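Local structure of putative adhesin (Komagataella phaffii, 5FX8) at residues I247-A252 / L261-L266; P152-N157 / N278-D283; I7-E12 / F129-S134; V57-S62 / D272-Q277. The protein is a putative adhesion protein of the yeast cell wall and membrane that may mediate cell-cell interaction, this N-terminal part comprising two cohesin-like domains. All coordinates share one frame; numbering follows the deposited sequence.

Contact 1. Residues I247-A252 / L261-L266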
loop_
_atom_site.group_PDB
_atom_site.type_symbol
_atom_site.label_atom_id
_atom_site.label_comp_id
_atom_site.label_asym_id
_atom_site.label_seq_id
_atom_site.Cartn_x
_atom_site.Cartn_y
_atom_site.Cartn_z
ATOM N N ILE C 247 15.349 2.057 42.414
ATOM C CA ILE C 247 14.853 1.361 41.235
ATOM C C ILE C 247 14.302 2.388 40.260
ATOM O O ILE C 247 13.527 3.263 40.651
ATOM C CB ILE C 247 13.761 0.332 41.569
ATOM C CG1 ILE C 247 14.189 -0.633 42.660
ATOM C CG2 ILE C 247 13.446 -0.477 40.357
ATOM C CD1 ILE C 247 13.066 -1.528 43.137
ATOM N N SER C 248 14.698 2.278 38.995
ATOM C CA SER C 248 14.119 3.031 37.893
ATOM C C SER C 248 13.352 2.092 36.977
ATOM O O SER C 248 13.815 0.989 36.672
ATOM C CB SER C 248 15.192 3.731 37.079
ATOM O OG SER C 248 15.647 4.884 37.722
ATOM N N LEU C 249 12.204 2.549 36.494
ATOM C CA LEU C 249 11.384 1.676 35.677
ATOM C C LEU C 249 10.539 2.521 34.747
ATOM O O LEU C 249 10.102 3.600 35.133
ATOM C CB LEU C 249 10.522 0.812 36.576
ATOM C CG LEU C 249 9.719 -0.298 35.947
ATOM C CD1 LEU C 249 10.620 -1.209 35.149
ATOM C CD2 LEU C 249 9.069 -1.050 37.052
ATOM N N SER C 250 10.318 2.038 33.523
ATOM C CA SER C 250 9.519 2.757 32.536
ATOM C C SER C 250 8.643 1.810 31.725
ATOM O O SER C 250 9.017 0.674 31.443
ATOM C CB SER C 250 10.390 3.532 31.562
ATOM O OG SER C 250 11.175 4.462 32.239
ATOM N N PHE C 251 7.497 2.310 31.298
ATOM C CA PHE C 251 6.543 1.504 30.560
ATOM C C PHE C 251 6.003 2.281 29.370
ATOM O O PHE C 251 5.718 3.473 29.465
ATOM C CB PHE C 251 5.363 1.083 31.427
ATOM C CG PHE C 251 5.665 0.027 32.446
ATOM C CD1 PHE C 251 5.644 -1.319 32.103
ATOM C CD2 PHE C 251 5.887 0.369 33.775
ATOM C CE1 PHE C 251 5.875 -2.299 33.056
ATOM C CE2 PHE C 251 6.121 -0.602 34.723
ATOM C CZ PHE C 251 6.111 -1.934 34.366
ATOM N N ALA C 252 5.861 1.603 28.250
ATOM C CA ALA C 252 5.175 2.140 27.082
ATOM C C ALA C 252 4.134 1.122 26.688
ATOM O O ALA C 252 4.446 -0.057 26.540
ATOM C CB ALA C 252 6.120 2.387 25.912
ATOM N N LEU C 261 -2.428 -0.993 36.216
ATOM C CA LEU C 261 -1.075 -1.537 36.243
ATOM C C LEU C 261 -0.533 -1.519 37.666
ATOM O O LEU C 261 -0.505 -0.472 38.308
ATOM C CB LEU C 261 -0.140 -0.722 35.348
ATOM C CG LEU C 261 1.332 -1.101 35.454
ATOM C CD1 LEU C 261 1.493 -2.464 34.942
ATOM C CD2 LEU C 261 2.147 -0.186 34.631
ATOM N N ARG C 262 -0.061 -2.661 38.140
ATOM C CA ARG C 262 0.463 -2.773 39.493
ATOM C C ARG C 262 1.902 -3.244 39.432
ATOM O O ARG C 262 2.175 -4.347 38.962
ATOM C CB ARG C 262 -0.387 -3.729 40.331
ATOM C CG ARG C 262 0.234 -4.124 41.661
ATOM C CD ARG C 262 -0.792 -4.705 42.593
ATOM N NE ARG C 262 -1.675 -3.657 43.078
ATOM C CZ ARG C 262 -2.769 -3.885 43.781
ATOM N NH1 ARG C 262 -3.107 -5.132 44.074
ATOM N NH2 ARG C 262 -3.523 -2.875 44.187
ATOM N N VAL C 263 2.820 -2.424 39.913
ATOM C CA VAL C 263 4.217 -2.807 39.979
ATOM C C VAL C 263 4.555 -3.193 41.409
ATOM O O VAL C 263 4.227 -2.470 42.350
ATOM C CB VAL C 263 5.124 -1.676 39.481
ATOM C CG1 VAL C 263 6.560 -2.134 39.502
ATOM C CG2 VAL C 263 4.737 -1.298 38.096
ATOM N N SER C 264 5.216 -4.325 41.576
ATOM C CA SER C 264 5.582 -4.830 42.887
ATOM C C SER C 264 7.095 -4.909 42.982
ATOM O O SER C 264 7.730 -5.517 42.125
ATOM C CB SER C 264 4.954 -6.200 43.115
ATOM O OG SER C 264 5.433 -6.808 44.286
ATOM N N PHE C 265 7.682 -4.309 44.016
ATOM C CA PHE C 265 9.105 -4.512 44.269
ATOM C C PHE C 265 9.368 -4.795 45.741
ATOM O O PHE C 265 8.921 -4.061 46.621
ATOM C CB PHE C 265 9.961 -3.334 43.783
ATOM C CG PHE C 265 9.393 -2.000 44.073
ATOM C CD1 PHE C 265 8.386 -1.482 43.291
ATOM C CD2 PHE C 265 9.901 -1.236 45.104
ATOM C CE1 PHE C 265 7.868 -0.245 43.549
ATOM C CE2 PHE C 265 9.399 0.017 45.372
ATOM C CZ PHE C 265 8.381 0.514 44.595
ATOM N N LEU C 266 10.112 -5.858 45.989
ATOM C CA LEU C 266 10.409 -6.306 47.332
ATOM C C LEU C 266 11.611 -5.560 47.875
ATOM O O LEU C 266 12.562 -5.254 47.156
ATOM C CB LEU C 266 10.690 -7.806 47.337
ATOM C CG LEU C 266 10.838 -8.588 48.639
ATOM C CD1 LEU C 266 9.555 -8.505 49.392
ATOM C CD2 LEU C 266 11.152 -10.037 48.351
#
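Ile247, Leu249 and Phe251 point inward from one sheet of the second cohesin-like domain and meet Phe265, Val263 and Leu261 of the facing sheet, an arrangement characteristic of a beta-sandwich core. The segments 247-252 and 261-266 run nearly antiparallel, at 160°, with their axes 10.7 Å apart. That gap is filled by side chains, so backbone pairing is made within each sheet, as between Leu249 and Ile181. Every second residue faces the core: apolar groups suit that side, while Arg262 and Ser264 turn to the other side of their strand, where Arg262 forms salt bridges with Asp168 and Asp208.

The aliphatic contacts are made by branch ends. Leu249, its CG anti to the backbone N (chi1 -172°), meets Val263 tip to tip, CD2 of Leu249 lying 3.7 Å from CG1 of Val263. At one end of the contact, CD1 of Ile247 packs 3.6 Å from CB of Phe265 and also touches CG and CD2 of that ring.

Phe251 adds aromatic contacts. It slides past Val263, whose CG2 comes obliquely to within 3.7 Å of CE2 of Phe251. Over one face sits the CD2 methyl of Leu261, in a CH-pi contact 4.0 Å from the Phe251 ring centroid and 15° off the ring normal.

Contact 2. Residues P152-N157 / N278-D283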
loop_
_atom_site.group_PDB
_atom_site.type_symbol
_atom_site.label_atom_id
_atom_site.label_comp_id
_atom_site.label_asym_id
_atom_site.label_seq_id
_atom_site.Cartn_x
_atom_site.Cartn_y
_atom_site.Cartn_z
ATOM N N PRO C 152 -1.995 7.643 40.457
ATOM C CA PRO C 152 -1.112 6.611 41.001
ATOM C C PRO C 152 -1.130 6.620 42.520
ATOM O O PRO C 152 -1.015 7.669 43.150
ATOM C CB PRO C 152 0.259 7.007 40.458
ATOM C CG PRO C 152 -0.046 7.825 39.273
ATOM C CD PRO C 152 -1.265 8.578 39.596
ATOM N N ILE C 153 -1.262 5.434 43.103
ATOM C CA ILE C 153 -1.178 5.259 44.538
ATOM C C ILE C 153 -0.016 4.324 44.860
ATOM O O ILE C 153 0.551 3.687 43.983
ATOM C CB ILE C 153 -2.487 4.737 45.140
ATOM C CG1 ILE C 153 -2.820 3.365 44.581
ATOM C CG2 ILE C 153 -3.594 5.712 44.868
ATOM C CD1 ILE C 153 -4.030 2.775 45.201
ATOM N N LYS C 154 0.341 4.270 46.148
ATOM C CA LYS C 154 1.407 3.436 46.683
ATOM C C LYS C 154 0.860 2.652 47.873
ATOM O O LYS C 154 0.107 3.200 48.672
ATOM C CB LYS C 154 2.590 4.303 47.101
ATOM C CG LYS C 154 3.899 3.581 47.009
ATOM C CD LYS C 154 4.712 3.722 48.239
ATOM C CE LYS C 154 5.069 5.134 48.465
ATOM N NZ LYS C 154 5.931 5.225 49.658
ATOM N N LEU C 155 1.213 1.371 47.994
ATOM C CA LEU C 155 0.741 0.519 49.086
ATOM C C LEU C 155 1.904 -0.241 49.721
ATOM O O LEU C 155 2.837 -0.631 49.021
ATOM C CB LEU C 155 -0.325 -0.474 48.590
ATOM C CG LEU C 155 -1.575 0.135 47.935
ATOM C CD1 LEU C 155 -2.524 -0.935 47.455
ATOM C CD2 LEU C 155 -2.306 1.073 48.857
ATOM N N SER C 156 1.862 -0.439 51.048
ATOM C CA SER C 156 2.872 -1.183 51.802
ATOM C C SER C 156 2.309 -2.529 52.221
ATOM O O SER C 156 1.122 -2.651 52.508
ATOM C CB SER C 156 3.313 -0.465 53.089
ATOM O OG SER C 156 3.725 0.874 52.911
ATOM N N ASN C 157 3.158 -3.540 52.300
ATOM C CA ASN C 157 2.736 -4.818 52.853
ATOM C C ASN C 157 3.909 -5.411 53.602
ATOM O O ASN C 157 4.952 -5.675 53.006
ATOM C CB ASN C 157 2.262 -5.793 51.778
ATOM C CG ASN C 157 0.968 -5.355 51.100
ATOM O OD1 ASN C 157 -0.127 -5.515 51.651
ATOM N ND2 ASN C 157 1.089 -4.823 49.879
ATOM N N ASN C 278 10.509 6.098 52.169
ATOM C CA ASN C 278 10.340 5.634 50.800
ATOM C C ASN C 278 9.594 6.665 49.980
ATOM O O ASN C 278 8.496 7.074 50.361
ATOM C CB ASN C 278 9.573 4.321 50.747
ATOM C CG ASN C 278 9.361 3.840 49.332
ATOM O OD1 ASN C 278 8.547 4.380 48.595
ATOM N ND2 ASN C 278 10.097 2.826 48.947
ATOM N N VAL C 279 10.150 7.034 48.835
ATOM C CA VAL C 279 9.457 7.904 47.899
ATOM C C VAL C 279 9.343 7.190 46.563
ATOM O O VAL C 279 10.209 6.392 46.199
ATOM C CB VAL C 279 10.171 9.251 47.746
ATOM C CG1 VAL C 279 11.517 9.032 47.181
ATOM C CG2 VAL C 279 9.384 10.153 46.856
ATOM N N VAL C 280 8.249 7.446 45.856
ATOM C CA VAL C 280 8.026 6.933 44.520
ATOM C C VAL C 280 7.567 8.100 43.675
ATOM O O VAL C 280 6.474 8.627 43.887
ATOM C CB VAL C 280 6.990 5.814 44.481
ATOM C CG1 VAL C 280 6.672 5.495 43.062
ATOM C CG2 VAL C 280 7.525 4.607 45.132
ATOM N N ASN C 281 8.384 8.501 42.714
ATOM C CA ASN C 281 7.976 9.491 41.731
ATOM C C ASN C 281 7.384 8.774 40.528
ATOM O O ASN C 281 7.992 7.850 39.993
ATOM C CB ASN C 281 9.169 10.339 41.316
ATOM C CG ASN C 281 9.935 10.858 42.493
ATOM O OD1 ASN C 281 10.774 10.160 43.065
ATOM N ND2 ASN C 281 9.651 12.092 42.876
ATOM N N VAL C 282 6.195 9.183 40.119
ATOM C CA VAL C 282 5.514 8.598 38.973
ATOM C C VAL C 282 5.187 9.722 38.010
ATOM O O VAL C 282 4.498 10.675 38.383
ATOM C CB VAL C 282 4.243 7.848 39.388
ATOM C CG1 VAL C 282 3.469 7.429 38.165
ATOM C CG2 VAL C 282 4.609 6.652 40.214
ATOM N N ASP C 283 5.692 9.632 36.786
ATOM C CA ASP C 283 5.394 10.609 35.747
ATOM C C ASP C 283 4.563 9.933 34.671
ATOM O O ASP C 283 4.976 8.910 34.124
ATOM C CB ASP C 283 6.676 11.180 35.158
ATOM C CG ASP C 283 7.525 11.850 36.196
ATOM O OD1 ASP C 283 8.213 11.137 36.964
ATOM O OD2 ASP C 283 7.491 13.092 36.252
#
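Lys154 NZ is gripped by three carbonyl oxygens: OD1 and O of Asn278, both across this contact, and the backbone O of Glu301. The bond from Lys154 NZ to Asn278 OD1 is 2.9 Å long and approaches at 120° to the side-chain C=O, the donor tilted 34° from the carbonyl plane. A weak bond of 3.2 Å runs from Lys154 NZ to the backbone O of Asn278, so one residue offers two oxygens to the same ammonium group. Bends at chi2 (-131°) and chi3 steer the lysine chain toward Asn278, and on the way CE of Lys154 passes 4.2 Å from CG2 of Val280.

The contact spans the sandwich of the second cohesin-like domain, from the outermost strand 153-158 of one sheet to strand 275-286 of the other. At its far end, CG of Pro152 packs obliquely on CG1 of Val282 at 3.7 Å. The compact proline ring and the branched valine suit this apolar spot, which Phe297 also borders.

Lysine combines both characters here, its last methylene, CE, beside valine and its polar end among carbonyls. The dipoles of those oxygens would probably help to offset the cost of burying a positive charge between the sheets.

Contact 3. Residues I7-E12 / F129-S134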
loop_
_atom_site.group_PDB
_atom_site.type_symbol
_atom_site.label_atom_id
_atom_site.label_comp_id
_atom_site.label_asym_id
_atom_site.label_seq_id
_atom_site.Cartn_x
_atom_site.Cartn_y
_atom_site.Cartn_z
ATOM N N ILE C 7 -12.001 10.428 72.758
ATOM C CA ILE C 7 -11.226 9.367 72.126
ATOM C C ILE C 7 -11.480 9.451 70.618
ATOM O O ILE C 7 -12.615 9.270 70.162
ATOM C CB ILE C 7 -11.587 7.971 72.670
ATOM C CG1 ILE C 7 -11.353 7.888 74.176
ATOM C CG2 ILE C 7 -10.745 6.909 72.027
ATOM C CD1 ILE C 7 -11.798 6.575 74.801
ATOM N N THR C 8 -10.437 9.751 69.846
ATOM C CA THR C 8 -10.582 9.966 68.417
ATOM C C THR C 8 -9.821 8.906 67.640
ATOM O O THR C 8 -8.861 8.318 68.135
ATOM C CB THR C 8 -10.094 11.356 68.013
ATOM O OG1 THR C 8 -8.689 11.476 68.259
ATOM C CG2 THR C 8 -10.828 12.393 68.812
ATOM N N VAL C 9 -10.282 8.644 66.424
ATOM C CA VAL C 9 -9.645 7.695 65.529
ATOM C C VAL C 9 -9.579 8.318 64.150
ATOM O O VAL C 9 -10.601 8.743 63.605
ATOM C CB VAL C 9 -10.396 6.368 65.464
ATOM C CG1 VAL C 9 -9.653 5.457 64.551
ATOM C CG2 VAL C 9 -10.510 5.768 66.828
ATOM N N VAL C 10 -8.384 8.394 63.593
ATOM C CA VAL C 10 -8.184 8.862 62.233
ATOM C C VAL C 10 -7.164 7.948 61.581
ATOM O O VAL C 10 -6.546 7.103 62.231
ATOM C CB VAL C 10 -7.707 10.323 62.156
ATOM C CG1 VAL C 10 -8.648 11.216 62.902
ATOM C CG2 VAL C 10 -6.323 10.449 62.708
ATOM N N SER C 11 -7.001 8.129 60.280
ATOM C CA SER C 11 -6.031 7.374 59.505
ATOM C C SER C 11 -4.694 8.088 59.572
ATOM O O SER C 11 -4.630 9.300 59.363
ATOM C CB SER C 11 -6.491 7.247 58.055
ATOM O OG SER C 11 -5.451 6.766 57.231
ATOM N N GLU C 12 -3.632 7.342 59.872
ATOM C CA GLU C 12 -2.304 7.941 59.838
ATOM C C GLU C 12 -1.955 8.407 58.430
ATOM O O GLU C 12 -1.248 9.407 58.259
ATOM C CB GLU C 12 -1.267 6.953 60.379
ATOM C CG GLU C 12 0.156 7.465 60.399
ATOM C CD GLU C 12 1.100 6.702 61.356
ATOM O OE1 GLU C 12 1.187 5.457 61.318
ATOM O OE2 GLU C 12 1.763 7.375 62.163
ATOM N N PHE C 129 -16.152 2.916 66.008
ATOM C CA PHE C 129 -15.416 2.119 66.980
ATOM C C PHE C 129 -15.943 2.468 68.356
ATOM O O PHE C 129 -16.049 3.646 68.692
ATOM C CB PHE C 129 -13.913 2.401 66.935
ATOM C CG PHE C 129 -13.285 2.265 65.590
ATOM C CD1 PHE C 129 -12.881 1.033 65.126
ATOM C CD2 PHE C 129 -13.040 3.373 64.819
ATOM C CE1 PHE C 129 -12.278 0.912 63.923
ATOM C CE2 PHE C 129 -12.437 3.253 63.615
ATOM C CZ PHE C 129 -12.055 2.025 63.166
ATOM N N ASP C 130 -16.277 1.458 69.142
ATOM C CA ASP C 130 -16.837 1.668 70.473
ATOM C C ASP C 130 -15.755 1.464 71.531
ATOM O O ASP C 130 -15.282 0.345 71.737
ATOM C CB ASP C 130 -18.013 0.726 70.711
ATOM C CG ASP C 130 -19.197 1.049 69.845
ATOM O OD1 ASP C 130 -19.327 2.220 69.444
ATOM O OD2 ASP C 130 -19.996 0.133 69.562
ATOM N N PHE C 131 -15.371 2.539 72.206
ATOM C CA PHE C 131 -14.505 2.467 73.382
ATOM C C PHE C 131 -15.359 2.646 74.640
ATOM O O PHE C 131 -16.071 3.647 74.780
ATOM C CB PHE C 131 -13.403 3.525 73.315
ATOM C CG PHE C 131 -12.537 3.417 72.094
ATOM C CD1 PHE C 131 -12.877 4.081 70.931
ATOM C CD2 PHE C 131 -11.399 2.639 72.100
ATOM C CE1 PHE C 131 -12.116 3.975 69.816
ATOM C CE2 PHE C 131 -10.630 2.535 70.982
ATOM C CZ PHE C 131 -10.994 3.201 69.834
ATOM N N GLU C 132 -15.303 1.673 75.542
ATOM C CA GLU C 132 -16.072 1.710 76.778
ATOM C C GLU C 132 -15.182 2.110 77.946
ATOM O O GLU C 132 -14.129 1.505 78.174
ATOM C CB GLU C 132 -16.739 0.363 77.040
ATOM C CG GLU C 132 -17.854 0.072 76.053
ATOM C CD GLU C 132 -18.950 -0.800 76.623
ATOM O OE1 GLU C 132 -18.902 -1.109 77.833
ATOM O OE2 GLU C 132 -19.862 -1.181 75.857
ATOM N N THR C 133 -15.585 3.158 78.655
ATOM C CA THR C 133 -15.015 3.435 79.961
ATOM C C THR C 133 -16.009 3.013 81.029
ATOM O O THR C 133 -16.796 2.082 80.821
ATOM C CB THR C 133 -14.668 4.907 80.119
ATOM O OG1 THR C 133 -15.870 5.673 80.152
ATOM C CG2 THR C 133 -13.810 5.363 78.965
ATOM N N SER C 134 -15.988 3.688 82.172
ATOM C CA SER C 134 -16.877 3.301 83.259
ATOM C C SER C 134 -18.154 4.111 83.242
ATOM O O SER C 134 -19.228 3.587 83.540
ATOM C CB SER C 134 -16.168 3.445 84.608
ATOM O OG SER C 134 -15.546 4.708 84.741
#
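With its CG1 anti to the carbonyl carbon (chi1 -59°), Ile7 leaves CG2 anti to the backbone N, and this methyl sits over one face of Phe131. The phenyl group has a similar first torsion (chi1 -58°), which places it beside its own backbone N. The result is a CH-pi contact in which CG2 of Ile7 lies 3.9 Å from the centroid of the Phe131 ring, 18° off the normal and displaced toward CD1. CD1 of Ile7 also reaches 3.8 Å from CB of Phe131.

These side chains fill the space between two sheets of the first cohesin-like domain, as expected of its beta-sandwich fold: strand 4-11 belongs to the larger sheet, and the segment 129-134 pairs with strand 137-144 in a smaller one. Val48 packs against both Ile7 and Phe131.

Val9 touches two rings: its CG2 lies 3.8 Å from CE1 of Phe131 and also nears Phe129, while its CG1 is 3.7 Å from CE2 of Phe129, whose side chain crosses the valine at about a right angle. Beta-branched residues fit here because each branches at CB, next to the backbone, and so presents two carbons to the rings; phenylalanine answers with broad, flat apolar surfaces, as under Ile7.

Contact 4. Residues V57-S62 / D272-Q277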
loop_
_atom_site.group_PDB
_atom_site.type_symbol
_atom_site.label_atom_id
_atom_site.label_comp_id
_atom_site.label_asym_id
_atom_site.label_seq_id
_atom_site.Cartn_x
_atom_site.Cartn_y
_atom_site.Cartn_z
ATOM N N VAL C 57 0.234 -3.903 66.911
ATOM C CA VAL C 57 1.120 -4.637 66.012
ATOM C C VAL C 57 2.507 -4.696 66.629
ATOM O O VAL C 57 3.122 -3.664 66.908
ATOM C CB VAL C 57 1.173 -4.012 64.615
ATOM C CG1 VAL C 57 2.098 -4.833 63.705
ATOM C CG2 VAL C 57 -0.207 -3.909 64.039
ATOM N N GLN C 58 3.023 -5.893 66.786
ATOM C CA GLN C 58 4.233 -6.110 67.552
ATOM C C GLN C 58 5.421 -6.309 66.621
ATOM O O GLN C 58 5.427 -7.229 65.806
ATOM C CB GLN C 58 4.036 -7.309 68.475
ATOM C CG GLN C 58 3.137 -6.993 69.645
ATOM C CD GLN C 58 2.386 -8.189 70.152
ATOM O OE1 GLN C 58 2.545 -8.603 71.308
ATOM N NE2 GLN C 58 1.544 -8.758 69.290
ATOM N N TYR C 59 6.421 -5.449 66.740
ATOM C CA TYR C 59 7.721 -5.738 66.149
ATOM C C TYR C 59 8.820 -5.101 67.000
ATOM O O TYR C 59 8.827 -3.887 67.215
ATOM C CB TYR C 59 7.824 -5.264 64.685
ATOM C CG TYR C 59 9.072 -5.811 64.037
ATOM C CD1 TYR C 59 9.133 -7.128 63.617
ATOM C CD2 TYR C 59 10.212 -5.039 63.915
ATOM C CE1 TYR C 59 10.284 -7.648 63.053
ATOM C CE2 TYR C 59 11.368 -5.555 63.356
ATOM C CZ TYR C 59 11.390 -6.864 62.927
ATOM O OH TYR C 59 12.518 -7.406 62.370
ATOM N N PRO C 60 9.780 -5.906 67.475
ATOM C CA PRO C 60 10.012 -7.338 67.281
ATOM C C PRO C 60 8.923 -8.211 67.861
ATOM O O PRO C 60 8.052 -7.729 68.568
ATOM C CB PRO C 60 11.324 -7.579 68.022
ATOM C CG PRO C 60 11.960 -6.284 68.103
ATOM C CD PRO C 60 10.904 -5.265 68.173
ATOM N N ASP C 61 8.987 -9.503 67.572
ATOM C CA ASP C 61 7.960 -10.428 68.029
ATOM C C ASP C 61 7.746 -10.385 69.542
ATOM O O ASP C 61 6.665 -10.745 70.016
ATOM C CB ASP C 61 8.353 -11.836 67.602
ATOM C CG ASP C 61 7.176 -12.658 67.195
ATOM O OD1 ASP C 61 6.357 -12.962 68.082
ATOM O OD2 ASP C 61 7.074 -13.015 65.998
ATOM N N SER C 62 8.743 -9.954 70.310
ATOM C CA SER C 62 8.723 -10.096 71.756
ATOM C C SER C 62 8.388 -8.805 72.491
ATOM O O SER C 62 8.236 -8.831 73.717
ATOM C CB SER C 62 10.075 -10.634 72.238
ATOM O OG SER C 62 11.155 -9.914 71.676
ATOM N N ASP C 272 16.759 -5.225 62.721
ATOM C CA ASP C 272 16.732 -4.104 63.651
ATOM C C ASP C 272 16.130 -2.847 63.045
ATOM O O ASP C 272 16.345 -1.750 63.576
ATOM C CB ASP C 272 18.139 -3.799 64.160
ATOM C CG ASP C 272 19.034 -3.215 63.091
ATOM O OD1 ASP C 272 19.686 -3.997 62.370
ATOM O OD2 ASP C 272 19.108 -1.974 62.981
ATOM N N VAL C 273 15.405 -2.972 61.939
ATOM C CA VAL C 273 14.770 -1.839 61.281
ATOM C C VAL C 273 13.321 -1.813 61.716
ATOM O O VAL C 273 12.645 -2.846 61.688
ATOM C CB VAL C 273 14.880 -1.942 59.750
ATOM C CG1 VAL C 273 14.432 -0.650 59.089
ATOM C CG2 VAL C 273 16.282 -2.251 59.354
ATOM N N LEU C 274 12.841 -0.647 62.127
ATOM C CA LEU C 274 11.445 -0.508 62.522
ATOM C C LEU C 274 10.669 0.451 61.643
ATOM O O LEU C 274 9.445 0.480 61.726
ATOM C CB LEU C 274 11.337 -0.034 63.981
ATOM C CG LEU C 274 12.107 -0.827 65.044
ATOM C CD1 LEU C 274 12.368 -0.015 66.323
ATOM C CD2 LEU C 274 11.360 -2.097 65.352
ATOM N N GLU C 275 11.344 1.222 60.804
ATOM C CA GLU C 275 10.745 2.301 60.049
ATOM C C GLU C 275 11.595 2.488 58.798
ATOM O O GLU C 275 12.810 2.262 58.824
ATOM C CB GLU C 275 10.671 3.573 60.907
ATOM C CG GLU C 275 10.266 4.850 60.175
ATOM C CD GLU C 275 10.438 6.115 61.031
ATOM O OE1 GLU C 275 11.312 6.121 61.921
ATOM O OE2 GLU C 275 9.695 7.103 60.823
ATOM N N VAL C 276 10.944 2.879 57.701
ATOM C CA VAL C 276 11.573 2.973 56.384
ATOM C C VAL C 276 11.044 4.210 55.664
ATOM O O VAL C 276 9.830 4.364 55.506
ATOM C CB VAL C 276 11.309 1.699 55.553
ATOM C CG1 VAL C 276 11.362 1.979 54.080
ATOM C CG2 VAL C 276 12.320 0.674 55.866
ATOM N N GLN C 277 11.947 5.085 55.214
ATOM C CA GLN C 277 11.568 6.204 54.353
ATOM C C GLN C 277 11.558 5.734 52.903
ATOM O O GLN C 277 12.473 5.029 52.470
ATOM C CB GLN C 277 12.521 7.386 54.520
ATOM C CG GLN C 277 12.717 7.826 55.958
ATOM C CD GLN C 277 11.431 8.314 56.599
ATOM O OE1 GLN C 277 10.760 9.211 56.070
ATOM N NE2 GLN C 277 11.067 7.717 57.740
#
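A cis peptide bond joins Tyr59 to Pro60 in the loop 57-62, which lies beside the residues leading into strand 275-286, with the CA atoms of Tyr59 and Leu274 7.4 Å apart. This is a domain-domain contact: the loop belongs to the first cohesin-like domain and the segment 272-277 to the second, so the partners come from separate beta-sandwich units more than 200 residues apart in the chain.

Tyr59 dominates the meeting. Its CG is anti to the backbone N (chi1 -169°), which sends the ring across toward the second domain. There OH hydrogen-bonds to the backbone O of Asp271. Tyrosine suits the place because it spans the boundary with an apolar ring and still ends in a hydroxyl that can donate to a carbonyl. CE2 of Tyr59 lies 3.4 Å from O of Val273, which approaches the ring obliquely, a contact rather than a hydrogen bond. That carbonyl accepts a hydrogen bond from NH1 of Arg305, and the same arginine makes a cation-pi contact with the Tyr59 ring, tying both sides of the boundary to one side chain.

Leu274 supplies the apolar contact. Although the residue is exposed and its CB does not point at the loop, the branched tip reaches it, and CD2 of Leu274 also brushes the proline, 4.3 Å from CD of Pro60. This methyl comes in at the edge of the tyrosine ring, near its plane: CD2 of Leu274 is 3.5 Å from CD2 of Tyr59 and 3.6 Å from O of Tyr59.

Contacts 1 and 2 belong to one sandwich core, their centres 10 Å apart. They touch where CZ of Phe265 lies 4.2 Å from CG2 of Val280, and contact 1 is nested in the chain loop that contact 2 closes. Strand 275-286 carries the second half of contact 2, and the touching residues of contact 4, whose centre is about 21 Å away, come just before it in the chain. Contact 3 is the corresponding sheet-to-sheet packing of the first domain, with its centre about 38 Å from that of contact 1. Contact 4 lies about 24 Å centre to centre from contact 3, with which it interleaves along the chain, and about 26 Å from contact 1.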